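Local coordinates for cellulose 1,4-beta-cellobiosidase (Clostridium thermocellum, PDB 3ZQX), which probably binds cellulose through this family 3b carbohydrate-binding module, carried by a cellobiohydrolase of the cellulosome, at residues A[15-20]-A[106-111]; A[49-54]-A[102-107]; A[23-28]-A[86-91]. The protein carries 1 engineered substitution. All coordinates share one frame; numbering follows the deposited sequence.

Interactions 1 and 2 are strand pairings within one antiparallel sheet of the CBM3 beta-sandwich, whereas interaction 3 joins the end of strand 15-27 to strand 87-88 and the loop after it. Interactions 1 and 2 lie about 9 Å apart between centres; they share Trp106 and Ser107, and the Glu18–Arg102 salt bridge runs between them. Interaction 3 sits on the other side of the chain's centre, about 29 Å from interaction 1 and 30 Å from interaction 2. Along the chain, interaction 3 is nested inside the loop closed by interaction 1 and crosses interaction 2. Together the contacts fasten loops at both ends of the sandwich, those of interactions 1 and 2 next to the calcium site.

Interaction 1. Residues A[15-20]-A[106-111]; sequences STQEIK and WSFHDQ. Engineered in segment 106-111: Trp106 (natural residue Asn). With CA (calcium ion), chain B.
Residues 15-16 and 109-110 pair as short antiparallel strands, with Ser15 across from Asp110 and Thr16 across from His109; His109 N donates to Thr16 O at 2.7 Å, while the return bond from Thr16 N to His109 O is weak. Beyond this ladder, Gln17 leans over Phe108. Gln17 CG lies 3.8 Å from the centroid of the Phe108 ring, almost on the ring normal, and the amide is nearly parallel to the ring, 8° between planes. The same Gln17 amide sends NE2 to Trp106 O at 2.9 Å, along a lone pair in the carbonyl plane, which fixes the amide's rotation. The engineered Trp106 turns its ring edge to Gln17 CB and to Glu18 OE2, whose salt bridge is to Arg102. This is one end of the CBM3 beta-sandwich, near the calcium site, where strand 15-27 is broken by a short loop: Thr16 OG1, anti to the backbone N (chi1 177°), accepts from Glu18 N in an ST turn. The buried Ile19 lays CG1 over one face of the buried His109 ring, 3.7 Å from the centroid, while His109 NE2 bonds to Ile101 O. The adjoining residue joins the calcium site: Asp110 O binds the calcium ion at 2.4 Å, with Thr45, Glu47, Asn113 and Asp114 completing the protein ligands. Water 2 donates to both Gln17 O and Ser107 O, bridging the loop backbones.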
loop_
_atom_site.group_PDB
_atom_site.type_symbol
_atom_site.label_atom_id
_atom_site.label_comp_id
_atom_site.label_asym_id
_atom_site.label_seq_id
_atom_site.Cartn_x
_atom_site.Cartn_y
_atom_site.Cartn_z
ATOM N N SER A 15 -6.044 -12.958 -12.836
ATOM C CA SER A 15 -7.389 -12.444 -12.998
ATOM C C SER A 15 -8.146 -12.628 -11.689
ATOM O O SER A 15 -8.339 -13.760 -11.230
ATOM C CB SER A 15 -8.097 -13.182 -14.128
ATOM O OG SER A 15 -9.467 -12.836 -14.167
ATOM N N THR A 16 -8.530 -11.523 -11.057
ATOM C CA THR A 16 -9.243 -11.600 -9.792
ATOM C C THR A 16 -10.062 -10.346 -9.588
ATOM O O THR A 16 -9.685 -9.276 -10.064
ATOM C CB THR A 16 -8.269 -11.759 -8.602
ATOM O OG1 THR A 16 -9.009 -11.769 -7.377
ATOM C CG2 THR A 16 -7.264 -10.619 -8.562
ATOM N N GLN A 17 -11.151 -10.466 -8.843
ATOM C CA GLN A 17 -11.925 -9.299 -8.462
ATOM C C GLN A 17 -11.302 -8.534 -7.297
ATOM O O GLN A 17 -11.727 -7.415 -7.007
ATOM C CB GLN A 17 -13.348 -9.709 -8.113
ATOM C CG GLN A 17 -14.109 -10.261 -9.295
ATOM C CD GLN A 17 -15.267 -11.116 -8.858
ATOM O OE1 GLN A 17 -15.079 -12.108 -8.158
ATOM N NE2 GLN A 17 -16.477 -10.717 -9.226
ATOM N N GLU A 18 -10.340 -9.136 -6.601
ATOM C CA GLU A 18 -9.730 -8.487 -5.450
ATOM C C GLU A 18 -8.209 -8.580 -5.487
ATOM O O GLU A 18 -7.639 -9.659 -5.334
ATOM C CB GLU A 18 -10.241 -9.133 -4.157
ATOM C CG GLU A 18 -11.723 -8.907 -3.923
ATOM C CD GLU A 18 -12.205 -9.450 -2.594
ATOM O OE1 GLU A 18 -11.605 -10.415 -2.086
ATOM O OE2 GLU A 18 -13.186 -8.902 -2.055
ATOM N N ILE A 19 -7.541 -7.441 -5.640
ATOM C CA ILE A 19 -6.137 -7.363 -5.269
ATOM C C ILE A 19 -6.119 -7.516 -3.756
ATOM O O ILE A 19 -6.956 -6.916 -3.086
ATOM C CB ILE A 19 -5.515 -6.008 -5.676
ATOM C CG1 ILE A 19 -5.562 -5.824 -7.196
ATOM C CG2 ILE A 19 -4.105 -5.879 -5.132
ATOM C CD1 ILE A 19 -5.161 -4.432 -7.659
ATOM N N LYS A 20 -5.258 -8.380 -3.221
ATOM C CA LYS A 20 -5.259 -8.608 -1.783
ATOM C C LYS A 20 -3.870 -8.942 -1.280
ATOM O O LYS A 20 -3.229 -9.868 -1.785
ATOM C CB LYS A 20 -6.222 -9.749 -1.436
ATOM C CG LYS A 20 -6.366 -10.023 0.056
ATOM C CD LYS A 20 -7.365 -11.129 0.345
ATOM C CE LYS A 20 -7.483 -11.390 1.836
ATOM N NZ LYS A 20 -8.457 -12.465 2.137
ATOM N N TRP A 106 -17.672 -5.137 -9.041
ATOM C CA TRP A 106 -17.071 -6.465 -8.950
ATOM C C TRP A 106 -16.453 -6.939 -10.265
ATOM O O TRP A 106 -16.358 -8.134 -10.525
ATOM C CB TRP A 106 -18.059 -7.481 -8.355
ATOM C CG TRP A 106 -18.306 -7.243 -6.895
ATOM C CD1 TRP A 106 -19.370 -6.593 -6.336
ATOM C CD2 TRP A 106 -17.465 -7.644 -5.812
ATOM N NE1 TRP A 106 -19.236 -6.566 -4.967
ATOM C CE2 TRP A 106 -18.075 -7.206 -4.621
ATOM C CE3 TRP A 106 -16.248 -8.327 -5.735
ATOM C CZ2 TRP A 106 -17.514 -7.438 -3.366
ATOM C CZ3 TRP A 106 -15.692 -8.555 -4.489
ATOM C CH2 TRP A 106 -16.325 -8.110 -3.323
ATOM N N SER A 107 -15.965 -5.985 -11.056
ATOM C CA SER A 107 -15.191 -6.295 -12.253
ATOM C C SER A 107 -13.866 -6.958 -11.901
ATOM O O SER A 107 -13.392 -6.870 -10.770
ATOM C CB SER A 107 -14.890 -5.022 -13.044
ATOM O OG SER A 107 -16.067 -4.428 -13.558
ATOM N N PHE A 108 -13.272 -7.623 -12.888
ATOM C CA PHE A 108 -11.993 -8.303 -12.705
ATOM C C PHE A 108 -10.790 -7.417 -13.006
ATOM O O PHE A 108 -10.725 -6.767 -14.056
ATOM C CB PHE A 108 -11.907 -9.537 -13.606
ATOM C CG PHE A 108 -12.762 -10.683 -13.156
ATOM C CD1 PHE A 108 -14.113 -10.715 -13.449
ATOM C CD2 PHE A 108 -12.212 -11.735 -12.446
ATOM C CE1 PHE A 108 -14.901 -11.774 -13.038
ATOM C CE2 PHE A 108 -12.998 -12.801 -12.040
ATOM C CZ PHE A 108 -14.341 -12.817 -12.340
ATOM N N HIS A 109 -9.830 -7.422 -12.089
ATOM C CA HIS A 109 -8.501 -6.902 -12.358
ATOM C C HIS A 109 -7.692 -7.855 -13.220
ATOM O O HIS A 109 -7.919 -9.066 -13.205
ATOM C CB HIS A 109 -7.681 -6.809 -11.074
ATOM C CG HIS A 109 -8.227 -5.895 -10.030
ATOM N ND1 HIS A 109 -8.050 -4.531 -10.067
ATOM C CD2 HIS A 109 -8.868 -6.166 -8.869
ATOM C CE1 HIS A 109 -8.583 -3.995 -8.984
ATOM N NE2 HIS A 109 -9.084 -4.967 -8.238
ATOM N N ASP A 110 -6.709 -7.297 -13.921
ATOM C CA ASP A 110 -5.565 -8.056 -14.422
ATOM C C ASP A 110 -4.378 -7.602 -13.585
ATOM O O ASP A 110 -3.947 -6.461 -13.687
ATOM C CB ASP A 110 -5.338 -7.718 -15.895
ATOM C CG ASP A 110 -4.131 -8.420 -16.489
ATOM O OD1 ASP A 110 -3.381 -9.097 -15.765
ATOM O OD2 ASP A 110 -3.929 -8.271 -17.714
ATOM N N GLN A 111 -3.859 -8.477 -12.736
ATOM C CA GLN A 111 -2.745 -8.090 -11.879
ATOM C C GLN A 111 -1.398 -8.179 -12.581
ATOM O O GLN A 111 -0.411 -7.651 -12.072
ATOM C CB GLN A 111 -2.692 -8.951 -10.616
ATOM C CG GLN A 111 -3.928 -8.885 -9.757
ATOM C CD GLN A 111 -3.648 -9.339 -8.344
ATOM O OE1 GLN A 111 -3.255 -8.538 -7.495
ATOM N NE2 GLN A 111 -3.834 -10.628 -8.082
HETATM CA CA CA B . -3.975 -4.060 -13.851
HETATM O O HOH W 1 -8.402 -10.125 -15.863
HETATM O O HOH W 2 -13.814 -6.095 -8.183
HETATM O O HOH W 3 -2.974 -9.255 -4.878
HETATM O O HOH W 4 -5.079 -4.548 -11.641
#

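Interaction 2. Residues A[49-54]-A[102-107]; sequences NSQLQF and RYADWS. Engineered in segment 102-107: Trp106 (natural residue Asn).
Leu52 and Tyr103 meet in a strand pairing at the surface of the CBM3 beta-sandwich, where strand 52-55 runs antiparallel to the end of strand 97-103. Gln53 and Arg102 form the hydrogen-bonded pair, with Gln53 N to Arg102 O at 2.8 Å and Arg102 N to Gln53 O at 2.9 Å. One further backbone bond, Ala104 N to Gln51 O, lies just past the strands, where the chain enters a type I turn from Tyr103 to Trp106; within it Asp105 N donates to Ser50 OG. On the face carrying Leu52 and Tyr103, the two side chains lie alongside, pointing the same way, and Leu52 CD2 sits over one face of the Tyr103 ring, 3.8 Å from the centroid. The ring edge faces Ser50 O, and Tyr103 OH bonds to His48 N. On the other face, the rotation of the Gln53 amide is set by NE2, which donates to Gln51 OE1 at 2.9 Å and rests against Ala104 CB. Gln53 OE1 accepts from two waters, one leading to Tyr103 O and the other to Arg102 NH2. Engineered Trp106 brings CZ2 to one face of the Arg102 guanidinium, 3.6 Å above its plane and off centre; NH1 pairs with Glu18. Just past the turn, Ser107 gives both N and OG to Asp105 OD1 from one face of the carboxylate, the N bond making an Asx turn. Two donors on one oxygen would probably stabilise the carboxylate's negative charge.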
loop_
_atom_site.group_PDB
_atom_site.type_symbol
_atom_site.label_atom_id
_atom_site.label_comp_id
_atom_site.label_asym_id
_atom_site.label_seq_id
_atom_site.Cartn_x
_atom_site.Cartn_y
_atom_site.Cartn_z
ATOM N N ASN A 49 -13.479 1.442 -15.495
ATOM C CA ASN A 49 -13.841 2.762 -14.991
ATOM C C ASN A 49 -14.787 2.750 -13.789
ATOM O O ASN A 49 -15.120 3.806 -13.253
ATOM C CB ASN A 49 -14.424 3.617 -16.117
ATOM C CG ASN A 49 -13.374 4.042 -17.126
ATOM O OD1 ASN A 49 -12.223 4.301 -16.768
ATOM N ND2 ASN A 49 -13.764 4.115 -18.394
ATOM N N SER A 50 -15.226 1.569 -13.373
ATOM C CA SER A 50 -16.068 1.457 -12.192
ATOM C C SER A 50 -15.305 2.002 -10.987
ATOM O O SER A 50 -14.070 2.007 -10.963
ATOM C CB SER A 50 -16.466 -0.003 -11.949
ATOM O OG SER A 50 -17.154 -0.162 -10.712
ATOM N N GLN A 51 -16.039 2.491 -9.998
ATOM C CA GLN A 51 -15.427 2.975 -8.774
ATOM C C GLN A 51 -14.509 1.929 -8.167
ATOM O O GLN A 51 -14.897 0.769 -7.993
ATOM C CB GLN A 51 -16.516 3.332 -7.766
ATOM C CG GLN A 51 -15.997 3.628 -6.379
ATOM C CD GLN A 51 -17.101 4.032 -5.433
ATOM O OE1 GLN A 51 -17.720 3.188 -4.779
ATOM N NE2 GLN A 51 -17.364 5.331 -5.360
ATOM N N LEU A 52 -13.296 2.353 -7.846
ATOM C CA LEU A 52 -12.359 1.542 -7.094
ATOM C C LEU A 52 -12.589 1.749 -5.609
ATOM O O LEU A 52 -12.829 2.880 -5.154
ATOM C CB LEU A 52 -10.934 1.952 -7.438
ATOM C CG LEU A 52 -10.447 1.425 -8.781
ATOM C CD1 LEU A 52 -9.272 2.259 -9.270
ATOM C CD2 LEU A 52 -10.064 -0.041 -8.668
ATOM N N GLN A 53 -12.496 0.660 -4.848
ATOM C CA GLN A 53 -12.717 0.683 -3.413
ATOM C C GLN A 53 -11.582 -0.023 -2.696
ATOM O O GLN A 53 -11.095 -1.072 -3.141
ATOM C CB GLN A 53 -14.026 -0.029 -3.090
ATOM C CG GLN A 53 -15.206 0.572 -3.813
ATOM C CD GLN A 53 -16.487 -0.188 -3.564
ATOM O OE1 GLN A 53 -16.473 -1.368 -3.203
ATOM N NE2 GLN A 53 -17.612 0.485 -3.765
ATOM N N PHE A 54 -11.163 0.564 -1.582
ATOM C CA PHE A 54 -10.201 -0.034 -0.663
ATOM C C PHE A 54 -10.936 -0.559 0.558
ATOM O O PHE A 54 -11.822 0.121 1.087
ATOM C CB PHE A 54 -9.210 1.038 -0.213
ATOM C CG PHE A 54 -8.329 0.613 0.934
ATOM C CD1 PHE A 54 -7.132 -0.026 0.694
ATOM C CD2 PHE A 54 -8.692 0.862 2.250
ATOM C CE1 PHE A 54 -6.311 -0.421 1.740
ATOM C CE2 PHE A 54 -7.877 0.472 3.298
ATOM C CZ PHE A 54 -6.687 -0.168 3.041
ATOM N N ARG A 102 -10.928 -3.470 -4.830
ATOM C CA ARG A 102 -11.947 -4.065 -5.680
ATOM C C ARG A 102 -12.734 -2.981 -6.384
ATOM O O ARG A 102 -12.568 -1.801 -6.094
ATOM C CB ARG A 102 -12.865 -4.975 -4.873
ATOM C CG ARG A 102 -13.685 -4.292 -3.824
ATOM C CD ARG A 102 -14.395 -5.416 -3.083
ATOM N NE ARG A 102 -15.182 -4.979 -1.943
ATOM C CZ ARG A 102 -15.223 -5.616 -0.776
ATOM N NH1 ARG A 102 -14.508 -6.722 -0.571
ATOM N NH2 ARG A 102 -15.979 -5.137 0.193
ATOM N N TYR A 103 -13.552 -3.379 -7.346
ATOM C CA TYR A 103 -14.470 -2.465 -8.007
ATOM C C TYR A 103 -15.870 -2.529 -7.407
ATOM O O TYR A 103 -16.326 -3.594 -6.986
ATOM C CB TYR A 103 -14.561 -2.812 -9.485
ATOM C CG TYR A 103 -13.325 -2.481 -10.279
ATOM C CD1 TYR A 103 -13.102 -1.194 -10.727
ATOM C CD2 TYR A 103 -12.382 -3.456 -10.586
ATOM C CE1 TYR A 103 -11.980 -0.878 -11.466
ATOM C CE2 TYR A 103 -11.254 -3.152 -11.326
ATOM C CZ TYR A 103 -11.056 -1.861 -11.761
ATOM O OH TYR A 103 -9.954 -1.516 -12.509
ATOM N N ALA A 104 -16.564 -1.392 -7.381
ATOM C CA ALA A 104 -17.948 -1.361 -6.915
ATOM C C ALA A 104 -18.830 -2.348 -7.670
ATOM O O ALA A 104 -19.774 -2.894 -7.106
ATOM C CB ALA A 104 -18.517 0.045 -7.034
ATOM N N ASP A 105 -18.550 -2.549 -8.952
ATOM C CA ASP A 105 -19.320 -3.486 -9.765
ATOM C C ASP A 105 -18.718 -4.896 -9.821
ATOM O O ASP A 105 -19.173 -5.734 -10.591
ATOM C CB ASP A 105 -19.601 -2.928 -11.163
ATOM C CG ASP A 105 -18.360 -2.827 -12.020
ATOM O OD1 ASP A 105 -17.270 -3.217 -11.547
ATOM O OD2 ASP A 105 -18.478 -2.347 -13.170
ATOM N N TRP A 106 -17.672 -5.137 -9.041
ATOM C CA TRP A 106 -17.071 -6.465 -8.950
ATOM C C TRP A 106 -16.453 -6.939 -10.265
ATOM O O TRP A 106 -16.358 -8.134 -10.525
ATOM C CB TRP A 106 -18.059 -7.481 -8.355
ATOM C CG TRP A 106 -18.306 -7.243 -6.895
ATOM C CD1 TRP A 106 -19.370 -6.593 -6.336
ATOM C CD2 TRP A 106 -17.465 -7.644 -5.812
ATOM N NE1 TRP A 106 -19.236 -6.566 -4.967
ATOM C CE2 TRP A 106 -18.075 -7.206 -4.621
ATOM C CE3 TRP A 106 -16.248 -8.327 -5.735
ATOM C CZ2 TRP A 106 -17.514 -7.438 -3.366
ATOM C CZ3 TRP A 106 -15.692 -8.555 -4.489
ATOM C CH2 TRP A 106 -16.325 -8.110 -3.323
ATOM N N SER A 107 -15.965 -5.985 -11.056
ATOM C CA SER A 107 -15.191 -6.295 -12.253
ATOM C C SER A 107 -13.866 -6.958 -11.901
ATOM O O SER A 107 -13.392 -6.870 -10.770
ATOM C CB SER A 107 -14.890 -5.022 -13.044
ATOM O OG SER A 107 -16.067 -4.428 -13.558
HETATM O O HOH W 5 -17.416 -3.783 -4.235
HETATM O O HOH W 6 -16.864 -2.691 -0.738
#

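Interaction 3. Residues A[23-28]-A[86-91]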
loop_
_atom_site.group_PDB
_atom_site.type_symbol
_atom_site.label_atom_id
_atom_site.label_comp_id
_atom_site.label_asym_id
_atom_site.label_seq_id
_atom_site.Cartn_x
_atom_site.Cartn_y
_atom_site.Cartn_z
ATOM N N PHE A 23 0.459 -4.919 4.080
ATOM C CA PHE A 23 1.608 -4.041 4.262
ATOM C C PHE A 23 2.009 -4.033 5.734
ATOM O O PHE A 23 1.229 -4.404 6.608
ATOM C CB PHE A 23 1.296 -2.581 3.897
ATOM C CG PHE A 23 0.691 -2.386 2.536
ATOM C CD1 PHE A 23 1.353 -2.795 1.393
ATOM C CD2 PHE A 23 -0.534 -1.754 2.399
ATOM C CE1 PHE A 23 0.786 -2.593 0.135
ATOM C CE2 PHE A 23 -1.102 -1.552 1.154
ATOM C CZ PHE A 23 -0.438 -1.969 0.023
ATOM N N ASN A 24 3.248 -3.642 6.000
ATOM C CA ASN A 24 3.679 -3.327 7.352
ATOM C C ASN A 24 4.626 -2.152 7.229
ATOM O O ASN A 24 5.605 -2.251 6.490
ATOM C CB ASN A 24 4.389 -4.544 7.951
ATOM C CG ASN A 24 4.871 -4.321 9.365
ATOM O OD1 ASN A 24 4.283 -3.544 10.124
ATOM N ND2 ASN A 24 5.956 -5.003 9.731
ATOM N N ILE A 25 4.369 -1.063 7.949
ATOM C CA ILE A 25 5.266 0.083 7.918
ATOM C C ILE A 25 6.134 0.042 9.162
ATOM O O ILE A 25 5.626 0.043 10.279
ATOM C CB ILE A 25 4.504 1.418 7.834
ATOM C CG1 ILE A 25 3.703 1.482 6.529
ATOM C CG2 ILE A 25 5.482 2.588 7.934
ATOM C CD1 ILE A 25 2.746 2.649 6.460
ATOM N N VAL A 26 7.447 -0.012 8.956
ATOM C CA VAL A 26 8.399 -0.175 10.051
ATOM C C VAL A 26 9.250 1.077 10.151
ATOM O O VAL A 26 9.808 1.522 9.150
ATOM C CB VAL A 26 9.308 -1.397 9.807
ATOM C CG1 VAL A 26 10.265 -1.577 10.968
ATOM C CG2 VAL A 26 8.473 -2.661 9.599
ATOM N N ASN A 27 9.344 1.660 11.347
ATOM C CA ASN A 27 10.158 2.848 11.515
ATOM C C ASN A 27 11.516 2.389 12.011
ATOM O O ASN A 27 11.704 2.132 13.201
ATOM C CB ASN A 27 9.486 3.750 12.549
ATOM C CG ASN A 27 10.161 5.083 12.668
ATOM O OD1 ASN A 27 11.263 5.275 12.160
ATOM N ND2 ASN A 27 9.503 6.026 13.335
ATOM N N THR A 28 12.491 2.399 11.106
ATOM C CA THR A 28 13.821 1.883 11.407
ATOM C C THR A 28 14.769 2.989 11.827
ATOM O O THR A 28 15.922 2.722 12.161
ATOM C CB THR A 28 14.464 1.146 10.203
ATOM O OG1 THR A 28 14.779 2.087 9.168
ATOM C CG2 THR A 28 13.544 0.068 9.663
ATOM N N VAL A 86 -1.809 9.034 14.197
ATOM C CA VAL A 86 -1.485 7.837 14.956
ATOM C C VAL A 86 0.018 7.864 15.032
ATOM O O VAL A 86 0.694 7.939 14.004
ATOM C CB VAL A 86 -1.947 6.529 14.272
ATOM C CG1 VAL A 86 -1.391 5.320 15.016
ATOM C CG2 VAL A 86 -3.467 6.463 14.217
ATOM N N LYS A 87 0.542 7.844 16.245
ATOM C CA LYS A 87 1.969 7.951 16.440
ATOM C C LYS A 87 2.642 6.618 16.139
ATOM O O LYS A 87 2.153 5.547 16.537
ATOM C CB LYS A 87 2.271 8.405 17.877
ATOM C CG LYS A 87 1.415 9.583 18.373
ATOM C CD LYS A 87 1.513 10.806 17.470
ATOM C CE LYS A 87 0.800 12.006 18.093
ATOM N NZ LYS A 87 0.873 13.217 17.222
ATOM N N LEU A 88 3.772 6.704 15.445
ATOM C CA LEU A 88 4.603 5.571 15.065
ATOM C C LEU A 88 6.014 5.818 15.595
ATOM O O LEU A 88 6.778 6.590 15.000
ATOM C CB LEU A 88 4.635 5.402 13.547
ATOM C CG LEU A 88 5.552 4.285 13.046
ATOM C CD1 LEU A 88 5.049 2.923 13.514
ATOM C CD2 LEU A 88 5.687 4.335 11.534
ATOM N N PRO A 89 6.339 5.260 16.765
ATOM C CA PRO A 89 7.635 5.581 17.368
ATOM C C PRO A 89 8.825 4.997 16.611
ATOM O O PRO A 89 8.708 4.004 15.891
ATOM C CB PRO A 89 7.534 4.930 18.749
ATOM C CG PRO A 89 6.631 3.766 18.532
ATOM C CD PRO A 89 5.584 4.283 17.572
ATOM N N ALA A 90 9.975 5.626 16.805
ATOM C CA ALA A 90 11.238 5.077 16.346
ATOM C C ALA A 90 11.363 3.647 16.840
ATOM O O ALA A 90 11.138 3.356 18.017
ATOM C CB ALA A 90 12.394 5.921 16.875
ATOM N N GLY A 91 11.713 2.755 15.922
ATOM C CA GLY A 91 11.855 1.345 16.227
ATOM C C GLY A 91 10.553 0.566 16.170
ATOM O O GLY A 91 10.572 -0.665 16.235
#
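Asn27 holds chi1 at -173°, turning CG away from its own backbone N and swinging the amide across to residues 88-91, while Leu88, with a similar first torsion, extends back against the base of that side chain. The contact joins the last residues of strand 15-27, in one sheet of the CBM3 beta-sandwich, to the end of short strand 87-88, itself paired with 33-34, and the loop after it. Asn27 ND2 donates to Leu88 O at 3.2 Å; the acceptor lies in the amide plane, but the donor stands above the carbonyl plane, 45° out of it. The same nitrogen also donates to Arg31 O, and Asn27 OD1 accepts from Gly29 N, so both ends of the buried amide are engaged and its rotation is fixed. Against the CB of Asn27, Leu88 CD2 forms a small apolar patch, 4.0 Å from Ile25 CG2 and equally far from Asn27 CB, with Leu88 and Ile25 crossing at about a right angle. Ile25 in turn packs on Leu40 and Phe83 of the facing sheet. The backbone closes the far end: at Gly91, where phi is 85° and a side chain would press on the preceding carbonyl, Gly91 N donates to Asn27 O at 2.8 Å.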